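Local coordinates for protein alpha-1,6-mannanase (Bacteroides thetaiotaomicron, PDB 4V1S) that probably hydrolyses alpha-1,6-mannosidic linkages in mannan, as a family 76 glycoside hydrolase of a gut bacterium that feeds on polysaccharides, at residues T159-N162 with S163-E166; M213-Y216 with E217-D221. All blocks are in the same frame, centred on the assembly; numbering follows the deposited sequence.

Interaction 1: T159-N162 with S163-E166; sequences TQNN and SYLE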
ATOM      1  N   THR A 159      11.343   6.973 -12.905  1.00 14.99           N
ATOM      2  CA  THR A 159      12.784   7.055 -13.161  1.00 16.21           C
ATOM      3  C   THR A 159      13.260   6.373 -14.433  1.00 15.07           C
ATOM      4  O   THR A 159      14.377   6.643 -14.916  1.00 18.27           O
ATOM      5  CB  THR A 159      13.603   6.400 -12.028  1.00 16.02           C
ATOM      6  OG1 THR A 159      13.335   4.996 -11.976  1.00 16.52           O
ATOM      7  CG2 THR A 159      13.311   7.056 -10.692  1.00 19.46           C
ATOM      8  N   GLN A 160      12.458   5.427 -14.922  1.00 16.51           N
ATOM      9  CA  GLN A 160      12.807   4.580 -16.065  1.00 16.79           C
ATOM     10  C   GLN A 160      14.036   3.699 -15.809  1.00 16.34           C
ATOM     11  O   GLN A 160      14.671   3.227 -16.751  1.00 18.76           O
ATOM     12  CB  GLN A 160      12.919   5.406 -17.346  1.00 20.02           C
ATOM     13  CG  GLN A 160      11.610   6.143 -17.627  1.00 19.68           C
ATOM     14  CD  GLN A 160      10.535   5.242 -18.243  1.00 22.91           C
ATOM     15  OE1 GLN A 160      10.636   4.828 -19.416  1.00 29.74           O
ATOM     16  NE2 GLN A 160       9.471   5.008 -17.500  1.00 23.36           N
ATOM     17  N   ASN A 161      14.293   3.400 -14.533  1.00 14.83           N
ATOM     18  CA  ASN A 161      15.387   2.518 -14.161  1.00 15.08           C
ATOM     19  C   ASN A 161      14.970   1.072 -14.353  1.00 16.15           C
ATOM     20  O   ASN A 161      13.999   0.612 -13.731  1.00 15.61           O
ATOM     21  CB  ASN A 161      15.775   2.775 -12.719  1.00 15.96           C
ATOM     22  CG  ASN A 161      16.912   1.896 -12.262  1.00 17.34           C
ATOM     23  OD1 ASN A 161      16.767   0.674 -12.160  1.00 22.33           O
ATOM     24  ND2 ASN A 161      18.035   2.502 -11.954  1.00 19.41           N
ATOM     25  N   ASN A 162      15.690   0.366 -15.219  1.00 14.89           N
ATOM     26  CA  ASN A 162      15.287  -0.999 -15.588  1.00 17.42           C
ATOM     27  C   ASN A 162      15.389  -2.003 -14.439  1.00 14.67           C
ATOM     28  O   ASN A 162      14.594  -2.956 -14.386  1.00 15.36           O
ATOM     29  CB  ASN A 162      16.051  -1.481 -16.836  1.00 19.30           C
ATOM     30  CG  ASN A 162      15.463  -0.898 -18.156  1.00 24.95           C
ATOM     31  OD1 ASN A 162      14.365  -0.325 -18.168  1.00 27.80           O
ATOM     32  ND2 ASN A 162      16.182  -1.088 -19.274  1.00 25.59           N
ATOM     33  N   SER A 163      16.320  -1.783 -13.510  1.00 14.77           N
ATOM     34  CA  SER A 163      16.460  -2.692 -12.368  1.00 15.73           C
ATOM     35  C   SER A 163      15.199  -2.665 -11.490  1.00 13.06           C
ATOM     36  O   SER A 163      14.809  -3.695 -10.961  1.00 15.37           O
ATOM     37  CB  SER A 163      17.731  -2.403 -11.565  1.00 20.20           C
ATOM     38  OG  SER A 163      17.635  -1.199 -10.837  1.00 25.42           O
ATOM     39  N   TYR A 164      14.560  -1.501 -11.365  1.00 12.67           N
ATOM     40  CA  TYR A 164      13.314  -1.408 -10.594  1.00 13.64           C
ATOM     41  C   TYR A 164      12.204  -2.246 -11.255  1.00 13.05           C
ATOM     42  O   TYR A 164      11.479  -2.978 -10.580  1.00 14.95           O
ATOM     43  CB  TYR A 164      12.838   0.049 -10.455  1.00 13.38           C
ATOM     44  CG  TYR A 164      13.799   1.009  -9.762  1.00 13.68           C
ATOM     45  CD1 TYR A 164      14.913   0.579  -9.043  1.00 15.96           C
ATOM     46  CD2 TYR A 164      13.582   2.366  -9.848  1.00 14.20           C
ATOM     47  CE1 TYR A 164      15.764   1.508  -8.415  1.00 15.95           C
ATOM     48  CE2 TYR A 164      14.403   3.280  -9.233  1.00 14.79           C
ATOM     49  CZ  TYR A 164      15.484   2.851  -8.504  1.00 15.93           C
ATOM     50  OH  TYR A 164      16.292   3.776  -7.905  1.00 16.38           O
ATOM     51  N   LEU A 165      12.116  -2.160 -12.593  1.00 13.35           N
ATOM     52  CA  LEU A 165      11.111  -2.930 -13.323  1.00 13.89           C
ATOM     53  C   LEU A 165      11.376  -4.448 -13.254  1.00 12.40           C
ATOM     54  O   LEU A 165      10.444  -5.226 -13.144  1.00 13.61           O
ATOM     55  CB  LEU A 165      11.064  -2.458 -14.779  1.00 17.10           C
ATOM     56  CG  LEU A 165       9.960  -3.111 -15.604  1.00 21.78           C
ATOM     57  CD1 LEU A 165       8.574  -2.785 -15.033  1.00 25.18           C
ATOM     58  CD2 LEU A 165      10.071  -2.701 -17.052  1.00 26.34           C
ATOM     59  N   GLU A 166      12.639  -4.845 -13.308  1.00 13.51           N
ATOM     60  CA  GLU A 166      13.005  -6.254 -13.201  1.00 15.30           C
ATOM     61  C   GLU A 166      12.479  -6.835 -11.883  1.00 12.08           C
ATOM     62  O   GLU A 166      11.881  -7.907 -11.849  1.00 13.56           O
ATOM     63  CB  GLU A 166      14.519  -6.405 -13.298  1.00 18.53           C
ATOM     64  CG  GLU A 166      15.079  -7.791 -13.094  1.00 27.51           C
ATOM     65  CD  GLU A 166      16.580  -7.855 -13.393  1.00 43.00           C
ATOM     66  OE1 GLU A 166      17.209  -6.790 -13.644  1.00 56.19           O
ATOM     67  OE2 GLU A 166      17.130  -8.977 -13.381  1.00 62.40           O
TER
HETATM   68  O   HOH W   1      20.405   0.717 -11.345  1.00 28.94           O
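Asn161 is the N-cap of helix 162-177, its OD1 accepting from Tyr164 N and, weakly, Ser163 N. Among these hydrogen bonds, Tyr164 N lies 3.2 Å from Asn161 OD1, with 148° at the hydrogen and the donor tilted somewhat from the carbonyl plane, while the bond from Ser163 N is more bent. The hydroxyl Ser163 OG also donates to Asn161 OD1, in a contact so unusually short that its exact length is doubtful. With CG anti to the backbone N (chi1 -180°), Asn161 turns its amide forward over these donors, and asparagine suits the post because its short side chain carries a carbonyl. A water accepts from Asn161 ND2 at 3.0 Å. Just upstream, Thr159 OG1 accepts from Asn161 N at 3.2 Å, an ST turn, and is itself bonded to Ala155 O in the preceding helix.

The rest of the contact is made on the Tyr164 ring. Asn161 CB rests over one face in a CH-pi contact, 3.9 Å from the centroid and offset toward the rim, while Thr159 OG1 approaches CD2 of Tyr164 obliquely at 3.4 Å. Helix 99-114 adds Phe110 against the same ring.

Backbone donors at OD1, and a water accepting from ND2, fix which way round the amide sits and probably polarise its carbonyl.

Interaction 2: M213-Y216 with E217-D221; sequences MKLY and EITQD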
ATOM      1  N   MET A 213      -2.350  -4.760 -13.116  1.00 14.23           N
ATOM      2  CA  MET A 213      -2.824  -3.647 -13.932  1.00 14.93           C
ATOM      3  C   MET A 213      -1.718  -2.623 -14.220  1.00 13.64           C
ATOM      4  O   MET A 213      -1.628  -2.099 -15.348  1.00 16.19           O
ATOM      5  CB  MET A 213      -4.057  -2.994 -13.315  1.00 14.93           C
ATOM      6  CG  MET A 213      -5.276  -3.904 -13.320  1.00 15.34           C
ATOM      7  SD  MET A 213      -5.651  -4.668 -14.929  1.00 16.77           S
ATOM      8  CE  MET A 213      -5.734  -3.233 -15.991  1.00 18.04           C
ATOM      9  N   LYS A 214      -0.859  -2.372 -13.237  1.00 13.67           N
ATOM     10  CA  LYS A 214       0.257  -1.463 -13.443  1.00 12.90           C
ATOM     11  C   LYS A 214       1.239  -2.032 -14.451  1.00 15.33           C
ATOM     12  O   LYS A 214       1.689  -1.316 -15.359  1.00 17.92           O
ATOM     13  CB  LYS A 214       0.931  -1.091 -12.112  1.00 14.39           C
ATOM     14  CG  LYS A 214       0.090  -0.165 -11.235  1.00 15.00           C
ATOM     15  CD  LYS A 214       0.734   0.182  -9.911  1.00 16.92           C
ATOM     16  CE  LYS A 214       0.022   1.381  -9.296  1.00 21.42           C
ATOM     17  NZ  LYS A 214       0.430   2.642  -9.960  1.00 17.41           N
ATOM     18  N   LEU A 215       1.538  -3.324 -14.335  1.00 14.78           N
ATOM     19  CA  LEU A 215       2.420  -3.965 -15.307  1.00 15.68           C
ATOM     20  C   LEU A 215       1.785  -4.137 -16.702  1.00 17.69           C
ATOM     21  O   LEU A 215       2.492  -4.085 -17.725  1.00 19.51           O
ATOM     22  CB  LEU A 215       2.971  -5.280 -14.766  1.00 16.69           C
ATOM     23  CG  LEU A 215       4.280  -5.074 -13.989  1.00 20.16           C
ATOM     24  CD1 LEU A 215       4.597  -6.261 -13.108  1.00 23.21           C
ATOM     25  CD2 LEU A 215       5.450  -4.808 -14.941  1.00 21.69           C
ATOM     26  N   TYR A 216       0.466  -4.318 -16.749  1.00 16.84           N
ATOM     27  CA  TYR A 216      -0.243  -4.314 -18.021  1.00 18.67           C
ATOM     28  C   TYR A 216      -0.042  -2.987 -18.738  1.00 19.12           C
ATOM     29  O   TYR A 216       0.250  -2.947 -19.937  1.00 22.04           O
ATOM     30  CB  TYR A 216      -1.746  -4.589 -17.836  1.00 19.36           C
ATOM     31  CG  TYR A 216      -2.509  -4.458 -19.119  1.00 20.75           C
ATOM     32  CD1 TYR A 216      -2.280  -5.339 -20.166  1.00 23.72           C
ATOM     33  CD2 TYR A 216      -3.423  -3.431 -19.303  1.00 22.57           C
ATOM     34  CE1 TYR A 216      -2.960  -5.211 -21.364  1.00 27.10           C
ATOM     35  CE2 TYR A 216      -4.107  -3.286 -20.495  1.00 28.91           C
ATOM     36  CZ  TYR A 216      -3.881  -4.188 -21.515  1.00 26.79           C
ATOM     37  OH  TYR A 216      -4.547  -4.065 -22.713  1.00 33.73           O
ATOM     38  N   GLU A 217      -0.207  -1.895 -18.010  1.00 18.94           N
ATOM     39  CA  GLU A 217      -0.055  -0.575 -18.608  1.00 20.98           C
ATOM     40  C   GLU A 217       1.371  -0.380 -19.120  1.00 21.64           C
ATOM     41  O   GLU A 217       1.574   0.152 -20.209  1.00 25.31           O
ATOM     42  CB  GLU A 217      -0.447   0.504 -17.607  1.00 24.02           C
ATOM     43  CG  GLU A 217      -1.943   0.529 -17.334  1.00 25.65           C
ATOM     44  CD  GLU A 217      -2.405   1.700 -16.486  1.00 41.63           C
ATOM     45  OE1 GLU A 217      -1.551   2.492 -15.979  1.00 50.52           O
ATOM     46  OE2 GLU A 217      -3.650   1.806 -16.299  1.00 46.43           O
ATOM     47  N   ILE A 218       2.353  -0.850 -18.364  1.00 20.79           N
ATOM     48  CA  ILE A 218       3.750  -0.712 -18.760  1.00 20.08           C
ATOM     49  C   ILE A 218       4.110  -1.606 -19.953  1.00 22.55           C
ATOM     50  O   ILE A 218       4.736  -1.144 -20.931  1.00 26.01           O
ATOM     51  CB  ILE A 218       4.696  -1.009 -17.569  1.00 19.85           C
ATOM     52  CG1 ILE A 218       4.575   0.119 -16.546  1.00 20.88           C
ATOM     53  CG2 ILE A 218       6.146  -1.164 -18.028  1.00 21.00           C
ATOM     54  CD1 ILE A 218       5.077  -0.244 -15.161  1.00 20.18           C
ATOM     55  N   THR A 219       3.744  -2.878 -19.879  1.00 19.91           N
ATOM     56  CA  THR A 219       4.222  -3.876 -20.858  1.00 22.70           C
ATOM     57  C   THR A 219       3.282  -4.163 -22.034  1.00 24.52           C
ATOM     58  O   THR A 219       3.713  -4.729 -23.036  1.00 27.81           O
ATOM     59  CB  THR A 219       4.464  -5.235 -20.187  1.00 21.30           C
ATOM     60  OG1 THR A 219       3.206  -5.784 -19.749  1.00 22.51           O
ATOM     61  CG2 THR A 219       5.439  -5.115 -19.027  1.00 22.48           C
ATOM     62  N   GLN A 220       2.009  -3.790 -21.858  1.00 22.71           N
ATOM     63  CA  GLN A 220       0.903  -4.121 -22.747  1.00 26.43           C
ATOM     64  C   GLN A 220       0.742  -5.630 -22.963  1.00 26.04           C
ATOM     65  O   GLN A 220       0.118  -6.055 -23.927  1.00 31.99           O
ATOM     66  CB  GLN A 220       1.017  -3.322 -24.068  1.00 30.04           C
ATOM     67  CG  GLN A 220       0.895  -1.814 -23.853  1.00 36.53           C
ATOM     68  CD  GLN A 220      -0.499  -1.390 -23.374  1.00 41.03           C
ATOM     69  OE1 GLN A 220      -0.680  -0.879 -22.240  1.00 51.80           O
ATOM     70  NE2 GLN A 220      -1.499  -1.635 -24.220  1.00 51.88           N
ATOM     71  N   ASP A 221       1.249  -6.425 -22.016  1.00 25.10           N
ATOM     72  CA  ASP A 221       1.131  -7.882 -22.082  1.00 24.41           C
ATOM     73  C   ASP A 221      -0.229  -8.274 -21.497  1.00 24.34           C
ATOM     74  O   ASP A 221      -0.465  -8.139 -20.281  1.00 22.12           O
ATOM     75  CB  ASP A 221       2.283  -8.535 -21.315  1.00 26.31           C
ATOM     76  CG  ASP A 221       2.276 -10.051 -21.383  1.00 29.11           C
ATOM     77  OD1 ASP A 221       1.239 -10.683 -21.719  1.00 31.83           O
ATOM     78  OD2 ASP A 221       3.337 -10.623 -21.079  1.00 34.83           O
TER
HETATM   79  O   HOH W   2       1.495   1.440 -14.738  1.00 27.19           O
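Thr219 reaches back one turn to Leu215, whose carbonyl oxygen takes two bonds from the one residue. Thr219 N lies 2.8 Å from Leu215 O, and Thr219 OG1 lies 2.7 Å from the same oxygen, the two coming from opposite faces of the carbonyl plane. The hydroxyl stands between the backbone N and the carbonyl carbon (chi1 67°), a position that also lets OG1 accept from Asp221 N at 3.1 Å. Replacing the threonine by an alanine removes the hydroxyl, and is likely to leave Asp221 N without this acceptor and Leu215 O with one donor fewer.

Gln220 N then bonds to Tyr216 O at 2.7 Å, its positive phi turning the chain off the axis. The Tyr216 ring turns its edge to the backbone of Asp221, CD1 standing 3.3 Å from Asp221 O.

Farther out, Lys214 pairs with Asp154 of helix 142-159 and Glu217 with Lys276 of helix 264-281, both as salt bridges. Tyr216 packs on Leu225 and Ala280.

Thr219 thus forms an ST turn at the C-terminal end of helix 202-219, and Asp221, bonded to Gln223 N, is the N-cap of helix 222-239: a short connection of the kind that links successive helices in the (alpha/alpha)6 barrel of family 76.

Overall arrangement
Both contacts are short turns between consecutive helices of the family 76 fold, and they follow the same plan: a threonine makes an ST turn at the end of one helix, a glutamine with positive phi breaks it, and an Asn or Asp caps the next. Their centres lie about 14 Å apart on the same side of the molecule, each about 19 Å from the centre of the chain. They meet through Leu165, whose CD1 lies 3.7 Å from Leu215 CD2 and 4.2 Å from Ile218 CG2, so that the helix begun in interaction 1 packs on the one ending in interaction 2. Tyr156 of helix 142-159 touches both Leu165 and Ile218.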